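Local coordinates for protein aminotransferase TlmJ (PDB 5UID) that probably transfers amino groups with pyridoxal 5'-phosphate as cofactor, as a DegT/DnrJ/EryC1-family aminotransferase of natural-product biosynthesis, at residues V55-C60 against S245-V250; M69-V74 against E206-L211; V131-G136 against L155-A160; G176-W181 against G195-R200; L189-G194 against A252-V257. One frame throughout, in Å; residues are numbered along the deposited sequence.

Contact 1: V55-C60 against S245-V250; sequences VVSVSC and SISNDV. With PLP (pyridoxal-5'-phosphate), chain J.
Ser59 and Ser245 meet just where strand 55-58 runs out, and one carbonyl serves two residues there. Ser59 N gives Ser245 O a weak hydrogen bond of 2.9 Å, bent to 129° at the hydrogen, and the same oxygen lies 3.2 Å from Val58 CA in a CA-H...O contact. Followed outward, the Ser59 side chain starts with CB packed 3.5 Å from Ile246 O. A chi1 of 58° then swings the hydroxyl back between its own backbone N and carbonyl carbon, which sets OG 3.9 Å from Ser245 O. Serine suits the place, since a chain this short can lie against backbone carbonyls without pushing the two segments apart. Ser247 makes the matching approach from its own segment: its CB points to the strand end and touches Ser57 OG at 3.5 Å and Val58 O at 3.6 Å. Ser245 OG turns to Glu63, while Ser57 N is held by Glu41. Beyond these serines the chain enters helix 249-280. Asn248 is its N-cap, with OD1 accepting from Ala251 N, and its amide ND2 lies 3.4 Å from PLP C5A while donating to Asp193 of the second subunit. Two residues on, Val250 CG1 rests 3.5 Å from PLP C2A, an apolar branch against an apolar methyl. The strand end is thus tied to the loop that leads into a capped helix start, and that start lines a pyridoxal phosphate site at a dimer interface, within the large domain of a fold-type I enzyme.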
# COMPACT_ATOMS: atom_id res chain seq x y z
N VAL A 55 -17.53 6.83 1.65
CA VAL A 55 -16.41 6.51 0.79
C VAL A 55 -15.11 6.69 1.57
O VAL A 55 -14.94 7.66 2.31
CB VAL A 55 -16.44 7.39 -0.48
CG1 VAL A 55 -15.45 6.90 -1.48
CG2 VAL A 55 -17.83 7.38 -1.08
N VAL A 56 -14.20 5.73 1.41
CA VAL A 56 -12.93 5.71 2.14
C VAL A 56 -11.81 5.38 1.17
O VAL A 56 -11.82 4.32 0.54
CB VAL A 56 -12.95 4.70 3.30
CG1 VAL A 56 -11.62 4.73 4.05
CG2 VAL A 56 -14.11 4.97 4.25
N SER A 57 -10.83 6.27 1.07
CA SER A 57 -9.66 6.04 0.23
C SER A 57 -8.73 5.03 0.90
O SER A 57 -8.54 5.06 2.11
CB SER A 57 -8.92 7.35 -0.02
OG SER A 57 -7.75 7.14 -0.79
N VAL A 58 -8.17 4.13 0.09
CA VAL A 58 -7.24 3.11 0.57
C VAL A 58 -6.07 3.01 -0.40
O VAL A 58 -6.05 3.64 -1.46
CB VAL A 58 -7.90 1.73 0.76
CG1 VAL A 58 -8.85 1.76 1.95
CG2 VAL A 58 -8.64 1.31 -0.51
N SER A 59 -5.08 2.18 -0.03
CA SER A 59 -3.84 2.12 -0.78
C SER A 59 -4.03 1.43 -2.13
O SER A 59 -3.37 1.79 -3.11
CB SER A 59 -2.77 1.40 0.04
OG SER A 59 -3.20 0.09 0.38
N CYS A 60 -4.90 0.43 -2.19
CA CYS A 60 -5.14 -0.31 -3.43
C CYS A 60 -6.41 -1.13 -3.26
O CYS A 60 -6.97 -1.22 -2.16
CB CYS A 60 -3.95 -1.20 -3.79
SG CYS A 60 -3.61 -2.51 -2.60
N SER A 245 -3.12 1.30 5.59
CA SER A 245 -3.82 1.00 4.35
C SER A 245 -4.33 2.26 3.66
O SER A 245 -5.31 2.21 2.91
CB SER A 245 -4.98 0.04 4.63
OG SER A 245 -4.55 -1.08 5.38
N ILE A 246 -3.68 3.39 3.89
CA ILE A 246 -4.14 4.66 3.38
C ILE A 246 -3.39 5.01 2.11
O ILE A 246 -2.34 4.43 1.79
CB ILE A 246 -3.99 5.78 4.43
CG1 ILE A 246 -2.52 5.92 4.84
CG2 ILE A 246 -4.87 5.50 5.64
CD1 ILE A 246 -2.24 7.11 5.74
N SER A 247 -3.92 5.97 1.36
CA SER A 247 -3.26 6.55 0.21
C SER A 247 -2.65 7.89 0.62
O SER A 247 -2.56 8.21 1.81
CB SER A 247 -4.24 6.69 -0.95
OG SER A 247 -3.56 6.99 -2.16
N ASN A 248 -2.23 8.69 -0.36
CA ASN A 248 -1.60 9.97 -0.07
C ASN A 248 -2.15 11.04 -1.01
O ASN A 248 -2.84 10.74 -1.99
CB ASN A 248 -0.07 9.88 -0.17
CG ASN A 248 0.40 9.40 -1.53
OD1 ASN A 248 0.29 10.11 -2.53
ND2 ASN A 248 0.95 8.19 -1.58
N ASP A 249 -1.83 12.30 -0.70
CA ASP A 249 -2.37 13.42 -1.47
C ASP A 249 -1.75 13.54 -2.85
O ASP A 249 -2.33 14.19 -3.72
CB ASP A 249 -2.18 14.73 -0.71
CG ASP A 249 -3.35 15.06 0.20
OD1 ASP A 249 -4.17 14.16 0.46
OD2 ASP A 249 -3.46 16.23 0.64
N VAL A 250 -0.57 12.95 -3.07
CA VAL A 250 -0.01 12.94 -4.42
C VAL A 250 -0.87 12.09 -5.34
O VAL A 250 -1.29 12.53 -6.42
CB VAL A 250 1.45 12.45 -4.39
CG1 VAL A 250 2.11 12.71 -5.74
CG2 VAL A 250 2.21 13.15 -3.29
N1 PLP J . 3.36 9.31 -5.64
C2 PLP J . 2.59 8.99 -6.73
C2A PLP J . 2.45 9.95 -7.86
C3 PLP J . 1.94 7.76 -6.79
O3 PLP J . 1.18 7.46 -7.89
C4 PLP J . 2.05 6.84 -5.76
C4A PLP J . 0.89 5.90 -5.60
O4A PLP J . 0.19 5.88 -4.58
C5 PLP J . 2.83 7.18 -4.65
C6 PLP J . 3.48 8.41 -4.60
C5A PLP J . 3.01 6.23 -3.48
O4P PLP J . 3.24 4.91 -3.92

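Contact 2: M69-V74 against E206-L211; sequences MELLGV and ERARKL
Leu71 pushes its forked end into the side of helix 202-212, and its two methyls find different partners. With CG anti to the carbonyl carbon (chi1 -65°), the branch reaches across: CD1 lies 3.7 Å from Ala208 CB, while CD2 is 3.8 Å from Leu211 CD2. Ala208 suits the spot because its single methyl lets the leucine come close to the helix. Leu211 comes from the other helix and slides past Leu71 in the reverse direction. Arg207 runs out straight and then bends at chi3 (54°), which folds its guanidinium back over the same leucine. Leu71 CD2 lies 3.9 Å from the guanidinium plane, toward the rim of that face. The bend also brings Arg207 NH1 to Leu71 O, a weak hydrogen bond of 3.5 Å to a carbonyl in the last turn of helix 61-72. That helix closes in a Schellman motif at Gly73, whose positive phi turns the chain away. At the other end of the contact the extended Glu70 crosses Leu211, with OE1 3.3 Å from CD2, whereas OE2 forms a salt bridge with Arg243. Phe199 touches both Leu71 and Ala208. Two helices laid beside each other on one face of a sheet in this way are typical of the layered alpha/beta large domain of fold-type I aminotransferases.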
# COMPACT_ATOMS: atom_id res chain seq x y z
N MSE A 69 -13.21 -8.11 4.11
CA MSE A 69 -13.34 -9.42 4.72
C MSE A 69 -13.06 -9.35 6.22
O MSE A 69 -13.61 -10.11 7.01
CB MSE A 69 -12.41 -10.43 4.05
CG MSE A 69 -12.76 -10.74 2.60
SE MSE A 69 -14.59 -11.42 2.38
CE MSE A 69 -15.32 -9.96 1.31
N GLU A 70 -12.18 -8.42 6.61
CA GLU A 70 -11.93 -8.20 8.04
C GLU A 70 -13.12 -7.53 8.70
O GLU A 70 -13.58 -7.97 9.76
CB GLU A 70 -10.67 -7.35 8.23
CG GLU A 70 -9.38 -8.05 7.81
CD GLU A 70 -8.17 -7.13 7.87
OE1 GLU A 70 -8.30 -6.01 8.40
OE2 GLU A 70 -7.09 -7.53 7.39
N LEU A 71 -13.65 -6.47 8.09
CA LEU A 71 -14.76 -5.73 8.68
C LEU A 71 -16.01 -6.60 8.78
O LEU A 71 -16.77 -6.49 9.75
CB LEU A 71 -15.04 -4.47 7.87
CG LEU A 71 -13.93 -3.42 7.88
CD1 LEU A 71 -14.16 -2.38 6.81
CD2 LEU A 71 -13.83 -2.77 9.25
N LEU A 72 -16.23 -7.47 7.80
CA LEU A 72 -17.39 -8.35 7.83
C LEU A 72 -17.24 -9.48 8.83
O LEU A 72 -18.23 -10.13 9.17
CB LEU A 72 -17.67 -8.91 6.43
CG LEU A 72 -18.16 -7.90 5.39
CD1 LEU A 72 -18.25 -8.56 4.02
CD2 LEU A 72 -19.50 -7.32 5.79
N GLY A 73 -16.02 -9.74 9.30
CA GLY A 73 -15.81 -10.73 10.34
C GLY A 73 -15.78 -12.16 9.87
O GLY A 73 -16.12 -13.06 10.64
N VAL A 74 -15.37 -12.41 8.62
CA VAL A 74 -15.25 -13.78 8.15
C VAL A 74 -14.04 -14.43 8.80
O VAL A 74 -13.06 -13.77 9.16
CB VAL A 74 -15.15 -13.83 6.61
CG1 VAL A 74 -16.29 -13.06 5.97
CG2 VAL A 74 -13.81 -13.29 6.14
N GLU A 206 -16.90 4.30 8.99
CA GLU A 206 -16.13 4.87 10.09
C GLU A 206 -15.15 3.84 10.66
O GLU A 206 -14.02 4.19 11.02
CB GLU A 206 -17.07 5.38 11.19
CG GLU A 206 -18.04 6.44 10.73
CD GLU A 206 -18.98 6.90 11.84
OE1 GLU A 206 -18.54 6.94 13.01
OE2 GLU A 206 -20.15 7.21 11.54
N ARG A 207 -15.57 2.58 10.75
CA ARG A 207 -14.66 1.53 11.19
C ARG A 207 -13.52 1.34 10.19
O ARG A 207 -12.37 1.12 10.59
CB ARG A 207 -15.41 0.21 11.37
CG ARG A 207 -16.42 0.19 12.49
CD ARG A 207 -17.03 -1.20 12.62
NE ARG A 207 -15.99 -2.22 12.78
CZ ARG A 207 -16.16 -3.51 12.50
NH1 ARG A 207 -17.32 -3.94 12.04
NH2 ARG A 207 -15.16 -4.36 12.67
N ALA A 208 -13.82 1.42 8.90
CA ALA A 208 -12.80 1.22 7.88
C ALA A 208 -11.72 2.29 7.95
O ALA A 208 -10.53 2.00 7.78
CB ALA A 208 -13.44 1.19 6.49
N ARG A 209 -12.12 3.54 8.20
CA ARG A 209 -11.14 4.62 8.30
C ARG A 209 -10.16 4.38 9.44
O ARG A 209 -8.96 4.61 9.30
CB ARG A 209 -11.86 5.96 8.49
CG ARG A 209 -12.62 6.43 7.27
CD ARG A 209 -13.27 7.79 7.48
NE ARG A 209 -13.91 8.26 6.27
CZ ARG A 209 -15.20 8.09 5.99
NH1 ARG A 209 -15.99 7.46 6.85
NH2 ARG A 209 -15.70 8.55 4.85
N LYS A 210 -10.66 3.91 10.59
CA LYS A 210 -9.78 3.62 11.71
C LYS A 210 -8.91 2.41 11.43
O LYS A 210 -7.69 2.44 11.66
CB LYS A 210 -10.60 3.42 12.99
CG LYS A 210 -11.18 4.69 13.58
CD LYS A 210 -12.18 4.39 14.68
CE LYS A 210 -11.60 3.45 15.72
NZ LYS A 210 -12.60 3.09 16.76
N LEU A 211 -9.51 1.33 10.93
CA LEU A 211 -8.74 0.12 10.64
C LEU A 211 -7.66 0.39 9.60
O LEU A 211 -6.54 -0.12 9.71
CB LEU A 211 -9.68 -1.00 10.18
CG LEU A 211 -9.02 -2.35 9.92
CD1 LEU A 211 -8.35 -2.87 11.18
CD2 LEU A 211 -10.05 -3.36 9.42

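Contact 3: V131-G136 against L155-A160; sequences VLHYGG and LVEDSA
Val131 lies parallel to Glu157 as adjoining strands do, its N donating to Val156 O at 3.0 Å and its O accepting from Asp158 N at 2.8 Å. Farther along, side chains take over. His133 NE2 donates to Glu157 OE2 (2.8 Å), on the anti lone pair of that oxygen and only 13° out of the ring plane. The two groups cross near a right angle, the ring and carboxylate planes being 73° apart. A chi1 of -40° turns the imidazole toward the second strand, where Ser159 OG meets its edge 3.3 Å from His133 CE1. Glu157 suits this buried place because its oxygens have several donors: OE2 also accepts from Gly173 N and OE1 from Gly176 N, a setting consistent with an ionised carboxylate. A water bridges the backbones, accepting from His133 N (3.0 Å) and donating to Asp158 O (2.6 Å). Asp158 makes an Asx turn, its OD1 taking Ala160 N at 3.3 Å, while OD2 lies close to the pyridine nitrogen of the cofactor carried on residue 187. Val131 CG1 meets Leu155 CD1 at 4.2 Å, apolar against apolar. The contact closes the beta-alpha-beta unit of strand 126-132, helix 141-151 and strand 155-158. Helix 141-151 packs on the side of Leu155, Glu157 and His133, helix 61-72 on that of Val156 and Asp158, and strand 178-182 continues the sheet beyond 155-158.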
# COMPACT_ATOMS: atom_id res chain seq x y z
N VAL A 131 -18.36 -10.32 -6.16
CA VAL A 131 -18.56 -10.39 -7.60
C VAL A 131 -17.82 -9.22 -8.24
O VAL A 131 -17.59 -8.18 -7.61
CB VAL A 131 -20.07 -10.37 -7.96
CG1 VAL A 131 -20.65 -8.97 -7.80
CG2 VAL A 131 -20.29 -10.90 -9.36
N LEU A 132 -17.42 -9.40 -9.50
CA LEU A 132 -16.89 -8.32 -10.31
C LEU A 132 -17.81 -8.09 -11.50
O LEU A 132 -18.83 -8.76 -11.66
CB LEU A 132 -15.45 -8.62 -10.76
CG LEU A 132 -15.07 -9.94 -11.43
CD1 LEU A 132 -15.46 -9.98 -12.90
CD2 LEU A 132 -13.57 -10.18 -11.27
N HIS A 133 -17.45 -7.13 -12.33
CA HIS A 133 -18.23 -6.74 -13.51
C HIS A 133 -17.32 -6.93 -14.72
O HIS A 133 -16.66 -5.98 -15.15
CB HIS A 133 -18.72 -5.30 -13.38
CG HIS A 133 -19.18 -4.93 -12.00
ND1 HIS A 133 -18.36 -4.32 -11.08
CD2 HIS A 133 -20.38 -5.11 -11.38
CE1 HIS A 133 -19.03 -4.12 -9.96
NE2 HIS A 133 -20.26 -4.59 -10.12
N TYR A 134 -17.30 -8.14 -15.26
CA TYR A 134 -16.25 -8.53 -16.20
C TYR A 134 -16.19 -7.58 -17.39
O TYR A 134 -17.19 -7.37 -18.08
CB TYR A 134 -16.46 -9.97 -16.68
CG TYR A 134 -15.29 -10.44 -17.51
CD1 TYR A 134 -14.18 -11.02 -16.91
CD2 TYR A 134 -15.28 -10.29 -18.89
CE1 TYR A 134 -13.10 -11.44 -17.66
CE2 TYR A 134 -14.20 -10.71 -19.65
CZ TYR A 134 -13.11 -11.28 -19.02
OH TYR A 134 -12.04 -11.70 -19.78
N GLY A 135 -15.01 -7.02 -17.61
CA GLY A 135 -14.77 -6.12 -18.71
C GLY A 135 -15.48 -4.79 -18.63
O GLY A 135 -15.35 -3.99 -19.57
N GLY A 136 -16.19 -4.52 -17.55
CA GLY A 136 -17.04 -3.35 -17.44
C GLY A 136 -18.52 -3.66 -17.56
O GLY A 136 -19.35 -2.82 -17.17
N LEU A 155 -23.00 -8.44 0.21
CA LEU A 155 -22.48 -8.49 -1.15
C LEU A 155 -21.36 -7.47 -1.29
O LEU A 155 -21.56 -6.28 -1.03
CB LEU A 155 -23.58 -8.22 -2.17
CG LEU A 155 -23.11 -8.13 -3.62
CD1 LEU A 155 -22.50 -9.45 -4.06
CD2 LEU A 155 -24.25 -7.72 -4.53
N VAL A 156 -20.19 -7.94 -1.72
CA VAL A 156 -19.03 -7.09 -1.97
C VAL A 156 -18.81 -7.03 -3.47
O VAL A 156 -18.74 -8.07 -4.14
CB VAL A 156 -17.78 -7.61 -1.25
CG1 VAL A 156 -16.59 -6.70 -1.53
CG2 VAL A 156 -18.03 -7.71 0.25
N GLU A 157 -18.70 -5.82 -4.01
CA GLU A 157 -18.51 -5.60 -5.43
C GLU A 157 -17.06 -5.21 -5.69
O GLU A 157 -16.64 -4.10 -5.33
CB GLU A 157 -19.45 -4.52 -5.96
CG GLU A 157 -20.87 -4.99 -6.21
CD GLU A 157 -21.74 -3.87 -6.74
OE1 GLU A 157 -22.48 -3.26 -5.93
OE2 GLU A 157 -21.65 -3.57 -7.95
N ASP A 158 -16.30 -6.11 -6.31
CA ASP A 158 -14.99 -5.76 -6.85
C ASP A 158 -15.26 -5.02 -8.16
O ASP A 158 -15.43 -5.62 -9.22
CB ASP A 158 -14.13 -7.00 -7.05
CG ASP A 158 -12.71 -6.66 -7.51
OD1 ASP A 158 -12.45 -5.48 -7.84
OD2 ASP A 158 -11.85 -7.57 -7.53
N SER A 159 -15.31 -3.69 -8.07
CA SER A 159 -15.64 -2.83 -9.20
C SER A 159 -14.41 -2.34 -9.96
O SER A 159 -14.48 -1.30 -10.63
CB SER A 159 -16.47 -1.64 -8.71
OG SER A 159 -17.52 -2.08 -7.87
N ALA A 160 -13.29 -3.06 -9.88
CA ALA A 160 -12.07 -2.59 -10.54
C ALA A 160 -12.22 -2.55 -12.06
O ALA A 160 -11.54 -1.76 -12.72
CB ALA A 160 -10.89 -3.47 -10.14
O HOH W 1 -15.46 -4.99 -11.78

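Contact 4: G176-W181 against G195-R200; sequences GDVGVW and GMLCFR
Gly195 starts strand 195-199 against Trp181, its CA meeting the tryptophan carbonyl O. The two strands then run antiparallel, their directions 167° apart. Met196 follows, here a selenomethionine. Its O accepts from Trp181 N at 3.0 Å, while its N returns a weak bond to Trp181 O. The same Met196 O lies near the plane of the indole, 3.5 Å from Trp181 CE3 at the ring edge. Leu197 turns to the other face and sets CD2 3.7 Å from Val180 CG2, the two chains side by side. At Cys198 comes a regular hydrogen-bonded pair with Gly179: Gly179 N to Cys198 O and Cys198 N to Gly179 O both measure 2.8 Å. With chi1 -71° the tryptophan lies back along its strand, so that Trp181 CZ3 reaches 3.5 Å from Cys198 CB. Glycine fits at 179, where the indole fills the place a side chain would take. Phe199 matches Leu197 in facing, its CD2 3.7 Å from Val178 CG2, the two side chains pointing the same way; a branched valine beside a large aromatic ring makes an apolar surface under the helices. Arg200 ends the pairing with a nearly straight bond from its N to Asp177 O (2.9 Å, 169°), its long side chain being poorly ordered. Strand 195-199 lies between strands 178-182 and 55-58 in the sheet. Helices 61-72 and 202-212 cover the face of Val180 and Phe199, and helix 35-48 covers that of Trp181 and Met196, where Phe44 meets the indole edge-to-face.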
# COMPACT_ATOMS: atom_id res chain seq x y z
N GLY A 176 -24.46 -3.40 -3.89
CA GLY A 176 -24.25 -4.29 -2.78
C GLY A 176 -24.00 -3.53 -1.49
O GLY A 176 -24.35 -2.36 -1.35
N ASP A 177 -23.38 -4.22 -0.54
CA ASP A 177 -23.06 -3.62 0.75
C ASP A 177 -21.72 -2.90 0.73
O ASP A 177 -21.58 -1.85 1.38
CB ASP A 177 -23.07 -4.69 1.84
CG ASP A 177 -24.45 -5.31 2.03
OD1 ASP A 177 -25.31 -4.66 2.66
OD2 ASP A 177 -24.67 -6.42 1.52
N VAL A 178 -20.74 -3.42 0.01
CA VAL A 178 -19.41 -2.82 -0.08
C VAL A 178 -18.98 -2.81 -1.54
O VAL A 178 -19.21 -3.77 -2.28
CB VAL A 178 -18.38 -3.58 0.78
CG1 VAL A 178 -17.02 -2.89 0.72
CG2 VAL A 178 -18.85 -3.70 2.23
N GLY A 179 -18.36 -1.71 -1.95
CA GLY A 179 -17.74 -1.61 -3.27
C GLY A 179 -16.27 -1.27 -3.13
O GLY A 179 -15.89 -0.49 -2.25
N VAL A 180 -15.45 -1.86 -3.99
CA VAL A 180 -14.01 -1.61 -4.01
C VAL A 180 -13.58 -1.29 -5.44
O VAL A 180 -14.03 -1.94 -6.39
CB VAL A 180 -13.21 -2.82 -3.47
CG1 VAL A 180 -11.83 -2.38 -3.02
CG2 VAL A 180 -13.96 -3.51 -2.33
N TRP A 181 -12.72 -0.30 -5.58
CA TRP A 181 -12.19 0.12 -6.87
C TRP A 181 -10.67 0.07 -6.86
O TRP A 181 -10.03 0.15 -5.81
CB TRP A 181 -12.65 1.54 -7.24
CG TRP A 181 -14.10 1.64 -7.58
CD1 TRP A 181 -14.65 1.72 -8.82
CD2 TRP A 181 -15.19 1.68 -6.65
NE1 TRP A 181 -16.02 1.80 -8.73
CE2 TRP A 181 -16.38 1.78 -7.41
CE3 TRP A 181 -15.28 1.64 -5.26
CZ2 TRP A 181 -17.64 1.85 -6.82
CZ3 TRP A 181 -16.53 1.70 -4.68
CH2 TRP A 181 -17.69 1.80 -5.46
N GLY A 195 -6.71 2.87 -4.18
CA GLY A 195 -7.95 2.13 -4.03
C GLY A 195 -9.03 3.02 -3.45
O GLY A 195 -8.78 4.14 -3.00
N MSE A 196 -10.25 2.49 -3.46
CA MSE A 196 -11.38 3.20 -2.90
C MSE A 196 -12.41 2.21 -2.37
O MSE A 196 -12.67 1.18 -3.00
CB MSE A 196 -12.01 4.12 -3.94
CG MSE A 196 -13.04 5.08 -3.37
SE MSE A 196 -12.26 6.61 -2.43
CE MSE A 196 -11.58 7.58 -3.97
N LEU A 197 -12.99 2.53 -1.22
CA LEU A 197 -14.05 1.73 -0.62
C LEU A 197 -15.33 2.54 -0.57
O LEU A 197 -15.30 3.75 -0.34
CB LEU A 197 -13.66 1.27 0.79
CG LEU A 197 -12.65 0.13 0.89
CD1 LEU A 197 -12.16 0.00 2.32
CD2 LEU A 197 -13.29 -1.16 0.42
N CYS A 198 -16.46 1.87 -0.78
CA CYS A 198 -17.77 2.48 -0.61
C CYS A 198 -18.64 1.55 0.20
O CYS A 198 -18.81 0.38 -0.15
CB CYS A 198 -18.43 2.79 -1.96
SG CYS A 198 -20.04 3.60 -1.82
N PHE A 199 -19.19 2.06 1.30
CA PHE A 199 -20.01 1.28 2.21
C PHE A 199 -21.44 1.78 2.19
O PHE A 199 -21.68 3.00 2.22
CB PHE A 199 -19.46 1.33 3.64
CG PHE A 199 -18.09 0.73 3.78
CD1 PHE A 199 -16.96 1.50 3.58
CD2 PHE A 199 -17.95 -0.60 4.12
CE1 PHE A 199 -15.70 0.95 3.71
CE2 PHE A 199 -16.69 -1.16 4.25
CZ PHE A 199 -15.57 -0.38 4.05
N ARG A 200 -22.39 0.85 2.15
CA ARG A 200 -23.79 1.23 2.32
C ARG A 200 -24.04 1.73 3.74
O ARG A 200 -24.83 2.66 3.95
CB ARG A 200 -24.69 0.05 1.98
CG ARG A 200 -26.02 0.43 1.35
CD ARG A 200 -26.23 -0.34 0.06
NE ARG A 200 -27.44 -1.15 0.07
CZ ARG A 200 -28.36 -1.12 -0.88
NH1 ARG A 200 -28.21 -0.33 -1.93
NH2 ARG A 200 -29.44 -1.89 -0.79

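Contact 5: L189-G194 against A252-V257; sequences LVTGDG and ASIGSV. With PLP (pyridoxal-5'-phosphate), chain J.
Thr191 and Ile254 meet in the wall of a pocket that holds a pyridoxal phosphate molecule, distinct from the cofactor on residue 187. Thr191 O receives the phenolic hydroxyl, PLP O3, in a hydrogen bond of 2.6 Å, and Ile254 CD1 rests 3.6 Å from the ring methyl, PLP C2A. The other branch of the isoleucine, CG2, turns back to the loop and lies 3.6 Å from Val190 O. Thr191 divides its roles. A chi1 of 67° sends OG1 to Asp193 O (2.9 Å), the donor standing 69° out of the carbonyl plane, and directs methyl CG2 to the helix, tight against Gly255 CA at 3.5 Å. Gly255, having no side chain, lets that methyl reach the helix backbone, and Leu189 CD2 packs alongside, 4.0 Å from Gly255 O. Gly192 has a positive phi beside PLP O3, where a CB would run into that oxygen, and glycine suits the place. Asp193 O lies 3.1 Å from PLP O4A, and its carboxylate makes a salt bridge with Arg244 of the second subunit. A glycine-bearing loop laid against a helix thus forms one wall of a site for bound pyridoxal phosphate beside the dimer interface.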
# COMPACT_ATOMS: atom_id res chain seq x y z
N LEU A 189 -9.09 4.78 -14.62
CA LEU A 189 -8.68 5.90 -13.77
C LEU A 189 -7.44 5.45 -13.00
O LEU A 189 -7.51 4.55 -12.15
CB LEU A 189 -9.81 6.29 -12.82
CG LEU A 189 -9.80 7.63 -12.07
CD1 LEU A 189 -11.16 7.90 -11.46
CD2 LEU A 189 -8.72 7.69 -10.99
N VAL A 190 -6.29 6.05 -13.31
CA VAL A 190 -5.00 5.55 -12.84
C VAL A 190 -4.31 6.63 -12.01
O VAL A 190 -4.16 7.77 -12.46
CB VAL A 190 -4.10 5.11 -14.01
CG1 VAL A 190 -2.73 4.72 -13.50
CG2 VAL A 190 -4.75 3.96 -14.76
N THR A 191 -3.89 6.26 -10.80
CA THR A 191 -3.09 7.11 -9.93
C THR A 191 -1.77 6.44 -9.57
O THR A 191 -1.19 6.72 -8.52
CB THR A 191 -3.87 7.47 -8.66
OG1 THR A 191 -4.05 6.29 -7.87
CG2 THR A 191 -5.23 8.04 -9.01
N GLY A 192 -1.29 5.56 -10.44
CA GLY A 192 -0.13 4.74 -10.12
C GLY A 192 -0.54 3.55 -9.27
O GLY A 192 -0.64 2.42 -9.75
N ASP A 193 -0.78 3.81 -7.99
CA ASP A 193 -1.46 2.87 -7.11
C ASP A 193 -2.52 3.63 -6.33
O ASP A 193 -2.35 4.82 -6.04
CB ASP A 193 -0.48 2.17 -6.15
CG ASP A 193 0.14 0.93 -6.75
OD1 ASP A 193 -0.60 0.11 -7.35
OD2 ASP A 193 1.38 0.77 -6.64
N GLY A 194 -3.61 2.95 -6.02
CA GLY A 194 -4.71 3.59 -5.33
C GLY A 194 -5.96 2.74 -5.27
O GLY A 194 -6.25 1.97 -6.20
N ALA A 252 -3.96 11.16 -4.70
CA ALA A 252 -5.31 11.70 -4.70
C ALA A 252 -5.44 12.87 -5.67
O ALA A 252 -6.46 13.00 -6.36
CB ALA A 252 -5.70 12.14 -3.29
N SER A 253 -4.42 13.73 -5.75
CA SER A 253 -4.49 14.86 -6.68
C SER A 253 -4.48 14.38 -8.12
O SER A 253 -5.14 14.97 -8.98
CB SER A 253 -3.33 15.82 -6.42
OG SER A 253 -2.10 15.27 -6.85
N ILE A 254 -3.74 13.31 -8.41
CA ILE A 254 -3.82 12.68 -9.72
C ILE A 254 -5.22 12.13 -9.96
O ILE A 254 -5.76 12.23 -11.07
CB ILE A 254 -2.75 11.58 -9.86
CG1 ILE A 254 -1.35 12.19 -9.74
CG2 ILE A 254 -2.90 10.83 -11.17
CD1 ILE A 254 -0.24 11.17 -9.84
N GLY A 255 -5.83 11.55 -8.92
CA GLY A 255 -7.15 10.95 -9.09
C GLY A 255 -8.21 11.95 -9.49
O GLY A 255 -9.07 11.65 -10.33
N SER A 256 -8.19 13.14 -8.90
CA SER A 256 -9.17 14.16 -9.27
C SER A 256 -9.02 14.55 -10.73
O SER A 256 -10.02 14.81 -11.41
CB SER A 256 -9.03 15.38 -8.36
OG SER A 256 -9.51 15.10 -7.06
N VAL A 257 -7.78 14.60 -11.23
CA VAL A 257 -7.56 14.93 -12.63
C VAL A 257 -8.05 13.79 -13.52
O VAL A 257 -8.75 14.01 -14.52
CB VAL A 257 -6.08 15.25 -12.89
CG1 VAL A 257 -5.83 15.48 -14.37
CG2 VAL A 257 -5.65 16.46 -12.08
N1 PLP J . 3.36 9.31 -5.64
C2 PLP J . 2.59 8.99 -6.73
C2A PLP J . 2.45 9.95 -7.86
C3 PLP J . 1.94 7.76 -6.79
O3 PLP J . 1.18 7.46 -7.89
C4 PLP J . 2.05 6.84 -5.76
C4A PLP J . 0.89 5.90 -5.60
O4A PLP J . 0.19 5.88 -4.58
C5 PLP J . 2.83 7.18 -4.65
C6 PLP J . 3.48 8.41 -4.60
C5A PLP J . 3.01 6.23 -3.48
O4P PLP J . 3.24 4.91 -3.92

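How the contacts relate
Contacts 3 and 4 form the buried middle of the sheet, sharing the seam between strands 155-158 and 178-182; contact 4 is a regular antiparallel ladder, whereas contact 3 has a short parallel pairing that passes into buried polar side-chain and water bonds. Contact 1 extends that sheet outward: strand 55-58 pairs with strand 195-199 of contact 4, but meets 245-250 by one weak bond and small serines. Contact 2 lies nearer the surface, where aliphatic packing and an arginine replace strand ladders; both its helices rest on Phe199 of contact 4, and helix 61-72 also on Val156 of contact 3. Contacts 1 and 5 share helix 249-280, one bound pyridoxal phosphate and the second subunit.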